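Local coordinates for DNA polymerase (Pyrobaculum calidifontis, PDB 5MDN), which probably extends DNA strands by adding deoxyribonucleotides from their triphosphates, as a family B DNA polymerase that also carries an exonuclease domain, at residues Val165-Glu171 and Met188-Ser194; Phe222-Val226 and Arg273-Asp277. One frame throughout, in Å; residues are numbered along the deposited sequence.

Interaction 1. Residues Val165-Glu171 and Met188-Ser194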
loop_
_atom_site.group_PDB
_atom_site.type_symbol
_atom_site.label_atom_id
_atom_site.label_comp_id
_atom_site.label_asym_id
_atom_site.label_seq_id
_atom_site.Cartn_x
_atom_site.Cartn_y
_atom_site.Cartn_z
ATOM N N VAL A 165 -15.924 12.169 -7.832
ATOM C CA VAL A 165 -15.510 11.109 -6.924
ATOM C C VAL A 165 -16.747 10.489 -6.294
ATOM O O VAL A 165 -17.684 11.199 -5.906
ATOM C CB VAL A 165 -14.549 11.648 -5.846
ATOM C CG1 VAL A 165 -14.016 10.518 -4.986
ATOM C CG2 VAL A 165 -13.405 12.419 -6.493
ATOM N N LEU A 166 -16.748 9.162 -6.194
ATOM C CA LEU A 166 -17.840 8.414 -5.585
ATOM C C LEU A 166 -17.270 7.473 -4.534
ATOM O O LEU A 166 -16.465 6.592 -4.857
ATOM C CB LEU A 166 -18.620 7.621 -6.637
ATOM C CG LEU A 166 -19.749 6.746 -6.088
ATOM C CD1 LEU A 166 -21.047 7.530 -6.017
ATOM C CD2 LEU A 166 -19.916 5.480 -6.912
ATOM N N ALA A 167 -17.682 7.665 -3.285
ATOM C CA ALA A 167 -17.397 6.728 -2.209
ATOM C C ALA A 167 -18.575 5.776 -2.043
ATOM O O ALA A 167 -19.734 6.159 -2.219
ATOM C CB ALA A 167 -17.124 7.466 -0.897
ATOM N N PHE A 168 -18.271 4.526 -1.704
ATOM C CA PHE A 168 -19.323 3.541 -1.500
ATOM C C PHE A 168 -18.910 2.565 -0.409
ATOM O O PHE A 168 -17.728 2.249 -0.245
ATOM C CB PHE A 168 -19.655 2.798 -2.802
ATOM C CG PHE A 168 -18.742 1.640 -3.100
ATOM C CD1 PHE A 168 -17.464 1.850 -3.591
ATOM C CD2 PHE A 168 -19.172 0.338 -2.906
ATOM C CE1 PHE A 168 -16.628 0.781 -3.873
ATOM C CE2 PHE A 168 -18.342 -0.735 -3.185
ATOM C CZ PHE A 168 -17.070 -0.512 -3.669
ATOM N N ASP A 169 -19.908 2.102 0.341
ATOM C CA ASP A 169 -19.723 1.132 1.408
ATOM C C ASP A 169 -20.871 0.135 1.351
ATOM O O ASP A 169 -21.982 0.475 0.934
ATOM C CB ASP A 169 -19.667 1.817 2.782
ATOM C CG ASP A 169 -19.182 0.892 3.876
ATOM O OD1 ASP A 169 -17.987 0.530 3.868
ATOM O OD2 ASP A 169 -19.999 0.527 4.746
ATOM N N ILE A 170 -20.600 -1.102 1.773
ATOM C CA ILE A 170 -21.614 -2.145 1.797
ATOM C C ILE A 170 -21.601 -2.840 3.151
ATOM O O ILE A 170 -20.615 -2.804 3.890
ATOM C CB ILE A 170 -21.422 -3.192 0.675
ATOM C CG1 ILE A 170 -20.289 -4.157 1.030
ATOM C CG2 ILE A 170 -21.144 -2.517 -0.661
ATOM C CD1 ILE A 170 -20.151 -5.311 0.063
ATOM N N GLU A 171 -22.729 -3.471 3.472
ATOM C CA GLU A 171 -22.814 -4.407 4.582
ATOM C C GLU A 171 -23.611 -5.629 4.148
ATOM O O GLU A 171 -24.648 -5.504 3.492
ATOM C CB GLU A 171 -23.451 -3.765 5.820
ATOM C CG GLU A 171 -22.569 -2.725 6.501
ATOM C CD GLU A 171 -21.236 -3.284 6.975
ATOM O OE1 GLU A 171 -21.146 -4.504 7.229
ATOM O OE2 GLU A 171 -20.270 -2.498 7.086
ATOM N N MET A 188 -27.265 -3.610 2.832
ATOM C CA MET A 188 -27.259 -2.168 2.644
ATOM C C MET A 188 -26.061 -1.767 1.796
ATOM O O MET A 188 -25.014 -2.419 1.823
ATOM C CB MET A 188 -27.213 -1.419 3.985
ATOM C CG MET A 188 -28.568 -1.177 4.631
ATOM S SD MET A 188 -28.411 -0.252 6.172
ATOM C CE MET A 188 -30.116 0.201 6.477
ATOM N N LEU A 189 -26.231 -0.687 1.038
ATOM C CA LEU A 189 -25.146 -0.135 0.231
ATOM C C LEU A 189 -25.342 1.373 0.165
ATOM O O LEU A 189 -26.307 1.843 -0.445
ATOM C CB LEU A 189 -25.127 -0.753 -1.167
ATOM C CG LEU A 189 -23.916 -0.506 -2.072
ATOM C CD1 LEU A 189 -23.767 -1.647 -3.068
ATOM C CD2 LEU A 189 -24.022 0.820 -2.807
ATOM N N ALA A 190 -24.434 2.123 0.780
ATOM C CA ALA A 190 -24.470 3.575 0.729
ATOM C C ALA A 190 -23.479 4.102 -0.298
ATOM O O ALA A 190 -22.457 3.475 -0.585
ATOM C CB ALA A 190 -24.159 4.186 2.095
ATOM N N VAL A 191 -23.797 5.269 -0.851
ATOM C CA VAL A 191 -22.912 5.985 -1.757
ATOM C C VAL A 191 -22.864 7.445 -1.331
ATOM O O VAL A 191 -23.865 8.001 -0.864
ATOM C CB VAL A 191 -23.360 5.861 -3.232
ATOM C CG1 VAL A 191 -23.337 4.407 -3.682
ATOM C CG2 VAL A 191 -24.752 6.454 -3.427
ATOM N N LYS A 192 -21.690 8.059 -1.466
ATOM C CA LYS A 192 -21.516 9.481 -1.216
ATOM C C LYS A 192 -20.622 10.047 -2.308
ATOM O O LYS A 192 -19.712 9.371 -2.794
ATOM C CB LYS A 192 -20.920 9.747 0.174
ATOM C CG LYS A 192 -20.951 11.211 0.594
ATOM C CD LYS A 192 -20.498 11.394 2.034
ATOM C CE LYS A 192 -20.280 12.864 2.361
ATOM N NZ LYS A 192 -21.558 13.623 2.433
ATOM N N THR A 193 -20.885 11.295 -2.687
ATOM C CA THR A 193 -20.337 11.865 -3.907
ATOM C C THR A 193 -19.683 13.206 -3.609
ATOM O O THR A 193 -19.993 13.869 -2.616
ATOM C CB THR A 193 -21.415 12.063 -4.987
ATOM O OG1 THR A 193 -22.211 13.211 -4.668
ATOM C CG2 THR A 193 -22.318 10.845 -5.083
ATOM N N SER A 194 -18.764 13.596 -4.493
ATOM C CA SER A 194 -18.094 14.881 -4.340
ATOM C C SER A 194 -19.047 16.046 -4.581
ATOM O O SER A 194 -18.811 17.148 -4.071
ATOM C CB SER A 194 -16.901 14.963 -5.291
ATOM O OG SER A 194 -17.280 14.641 -6.617
#

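Interaction 2. Residues Phe222-Val226 and Arg273-Asp277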
loop_
_atom_site.group_PDB
_atom_site.type_symbol
_atom_site.label_atom_id
_atom_site.label_comp_id
_atom_site.label_asym_id
_atom_site.label_seq_id
_atom_site.Cartn_x
_atom_site.Cartn_y
_atom_site.Cartn_z
ATOM N N PHE A 222 -24.397 9.192 -12.115
ATOM C CA PHE A 222 -23.411 10.170 -11.665
ATOM C C PHE A 222 -22.189 10.222 -12.580
ATOM O O PHE A 222 -21.613 11.297 -12.783
ATOM C CB PHE A 222 -22.995 9.851 -10.228
ATOM C CG PHE A 222 -21.906 10.735 -9.690
ATOM C CD1 PHE A 222 -22.040 12.114 -9.701
ATOM C CD2 PHE A 222 -20.752 10.183 -9.159
ATOM C CE1 PHE A 222 -21.038 12.924 -9.201
ATOM C CE2 PHE A 222 -19.750 10.989 -8.659
ATOM C CZ PHE A 222 -19.893 12.360 -8.678
ATOM N N ASP A 223 -21.775 9.071 -13.127
ATOM C CA ASP A 223 -20.596 8.939 -13.981
ATOM C C ASP A 223 -19.339 9.388 -13.242
ATOM O O ASP A 223 -18.746 10.416 -13.593
ATOM C CB ASP A 223 -20.759 9.739 -15.279
ATOM C CG ASP A 223 -19.674 9.428 -16.296
ATOM O OD1 ASP A 223 -19.048 8.354 -16.183
ATOM O OD2 ASP A 223 -19.447 10.255 -17.205
ATOM N N PRO A 224 -18.905 8.657 -12.218
ATOM C CA PRO A 224 -17.718 9.076 -11.470
ATOM C C PRO A 224 -16.432 8.769 -12.218
ATOM O O PRO A 224 -16.337 7.810 -12.989
ATOM C CB PRO A 224 -17.811 8.249 -10.183
ATOM C CG PRO A 224 -18.481 6.994 -10.620
ATOM C CD PRO A 224 -19.473 7.405 -11.685
ATOM N N ASP A 225 -15.427 9.609 -11.975
ATOM C CA ASP A 225 -14.091 9.374 -12.507
ATOM C C ASP A 225 -13.257 8.502 -11.578
ATOM O O ASP A 225 -12.446 7.694 -12.045
ATOM C CB ASP A 225 -13.379 10.707 -12.750
ATOM C CG ASP A 225 -14.160 11.625 -13.671
ATOM O OD1 ASP A 225 -14.418 11.230 -14.828
ATOM O OD2 ASP A 225 -14.514 12.744 -13.239
ATOM N N VAL A 226 -13.436 8.662 -10.268
ATOM C CA VAL A 226 -12.773 7.842 -9.262
ATOM C C VAL A 226 -13.839 7.186 -8.394
ATOM O O VAL A 226 -14.810 7.834 -7.987
ATOM C CB VAL A 226 -11.803 8.675 -8.397
ATOM C CG1 VAL A 226 -10.928 7.762 -7.552
ATOM C CG2 VAL A 226 -10.950 9.579 -9.276
ATOM N N ARG A 273 -12.261 4.430 -15.524
ATOM C CA ARG A 273 -12.287 5.168 -14.269
ATOM C C ARG A 273 -11.310 4.519 -13.300
ATOM O O ARG A 273 -10.872 3.383 -13.497
ATOM C CB ARG A 273 -13.702 5.230 -13.675
ATOM C CG ARG A 273 -14.567 4.011 -13.948
ATOM C CD ARG A 273 -15.941 4.165 -13.310
ATOM N NE ARG A 273 -16.655 5.333 -13.821
ATOM C CZ ARG A 273 -17.814 5.278 -14.470
ATOM N NH1 ARG A 273 -18.399 4.109 -14.689
ATOM N NH2 ARG A 273 -18.391 6.394 -14.897
ATOM N N ALA A 274 -10.970 5.263 -12.249
ATOM C CA ALA A 274 -9.968 4.845 -11.273
ATOM C C ALA A 274 -10.666 4.244 -10.056
ATOM O O ALA A 274 -11.311 4.961 -9.284
ATOM C CB ALA A 274 -9.084 6.025 -10.873
ATOM N N ASN A 275 -10.538 2.930 -9.888
ATOM C CA ASN A 275 -11.000 2.252 -8.681
ATOM C C ASN A 275 -9.866 2.266 -7.660
ATOM O O ASN A 275 -8.875 1.541 -7.810
ATOM C CB ASN A 275 -11.444 0.827 -8.994
ATOM C CG ASN A 275 -11.861 0.063 -7.755
ATOM O OD1 ASN A 275 -12.588 0.583 -6.907
ATOM N ND2 ASN A 275 -11.408 -1.179 -7.645
ATOM N N VAL A 276 -10.011 3.087 -6.622
ATOM C CA VAL A 276 -9.008 3.227 -5.574
ATOM C C VAL A 276 -9.528 2.563 -4.307
ATOM O O VAL A 276 -10.668 2.807 -3.890
ATOM C CB VAL A 276 -8.660 4.704 -5.321
ATOM C CG1 VAL A 276 -7.560 4.817 -4.278
ATOM C CG2 VAL A 276 -8.237 5.376 -6.618
ATOM N N ASP A 277 -8.692 1.729 -3.697
ATOM C CA ASP A 277 -8.982 1.104 -2.411
ATOM C C ASP A 277 -8.063 1.740 -1.376
ATOM O O ASP A 277 -6.844 1.542 -1.415
ATOM C CB ASP A 277 -8.787 -0.410 -2.481
ATOM C CG ASP A 277 -9.146 -1.112 -1.180
ATOM O OD1 ASP A 277 -9.590 -0.435 -0.228
ATOM O OD2 ASP A 277 -8.989 -2.350 -1.112
#

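Interaction 1. Residues Val165-Glu171 and Met188-Ser194
Phe168 carries the flat ring of this contact, but it touches Val191 through its stem, with CB 4.1 Å from Val191 CG1. CG sits between the backbone N and the carbonyl carbon (chi1 84°), and the ring leads away from strand 188-193. There it meets the rings of Trp237, at about 45° between planes, and Phe215, at about 25°. Two more apolar pairs flank Phe168 on the same side of the sheet. Methyl CG2 of Ile170 lies across the end of Leu189, 3.7 Å from Leu189 CD1. Leu166 CD1 reaches over to Thr193 CG2 at 3.7 Å and also touches Val191 CB. Helix 209-222 covers much of this side, with Phe218 against Leu166 and Thr193. The other side bears Ala167, Asp169, Glu171, Met188, Ala190 and Lys192. The ends of Glu171 and Lys192 lead away, and Lys192 NZ makes a salt bridge to Glu198. The backbones run antiparallel, and paired bonds join Ala167 to Lys192, Asp169 to Ala190 and Glu171 to Met188. At one end the Ser194 side chain takes over a backbone role. Its OG accepts the N-H of Val165 at 3.1 Å in a nearly straight bond, while Ser194 N gives to Val165 O at 3.0 Å. The strand bonds fix the backbone of Asp169, whose side chain comes within about 3 Å (nearest atoms) of a magnesium ion. Asp169 and Asp236 are known magnesium ligands of this protein, though not so modelled here. The Asp169-Ile170-Glu171 sequence on a central strand of an RNase H-like sheet matches the first exonuclease motif of family B polymerases.

Interaction 2. Residues Phe222-Val226 and Arg273-Asp277
Arg273 sets one face of its guanidinium over CD of Pro224, with Arg273 NH2 3.5 Å from that atom. The side chain is bent at CG-CD (chi3 60°), which brings the guanidinium back over the 222-226 segment. NE then donates to Pro224 O at 2.6 Å, and NH2 adds a second, weak bond to the same oxygen. That oxygen is tilted a little out of the guanidinium plane. At the edge, close to the plane, Asp223 OD1 forms a salt bridge with NH2. The carboxylate is turned 78° against the guanidinium, so the two groups do not meet as a coplanar fork. Farther along, the backbones take over. Ala274 N donates to Asp225 O at 2.9 Å, in the carbonyl plane and almost straight. Val226 and Ala274 form a parallel bridge, with Val226 CA 3.2 Å from Ala274 O. Beside it, Val226 CG1 packs on Val276 CG2 at 3.7 Å and more loosely on Ala274 CB. With an alanine in place of Arg273, Pro224 O loses its side-chain donors, and the loop is likely to be held less firmly beside Pro224 CD, with Asp223 left to its other arginines. Asp223 has further partners in Arg255 and Arg164, while Asp225 pairs with Arg255 and Arg30. Mostly buried charges meet in a network of acids and arginines. Within it, Arg273 offers its N-H groups to both a charged and a neutral acceptor. The opposite charges are likely to offset one another, and the loop after helix 209-222 is held by polar bonds as well as by packing.

Overall arrangement
Both contacts belong to one mixed five-stranded sheet of the exonuclease domain, and their centres are 11 Å apart. Across the sheet the strands run 198-202, 186-193, 165-172, 226-229, 274-277. Interaction 1 joins the second and third strands. Interaction 2 joins the entry to the fourth strand with the fifth, at the sheet edge. Along the chain interaction 1 closes before interaction 2 opens, and helix 209-222 leads from the one into the other. They also touch directly: Leu166 N probably bonds to Val226 O at 3.0 Å, and Leu166 packs on Pro224. Together they involve four of the five strands, including the central one that carries the metal-binding Asp169.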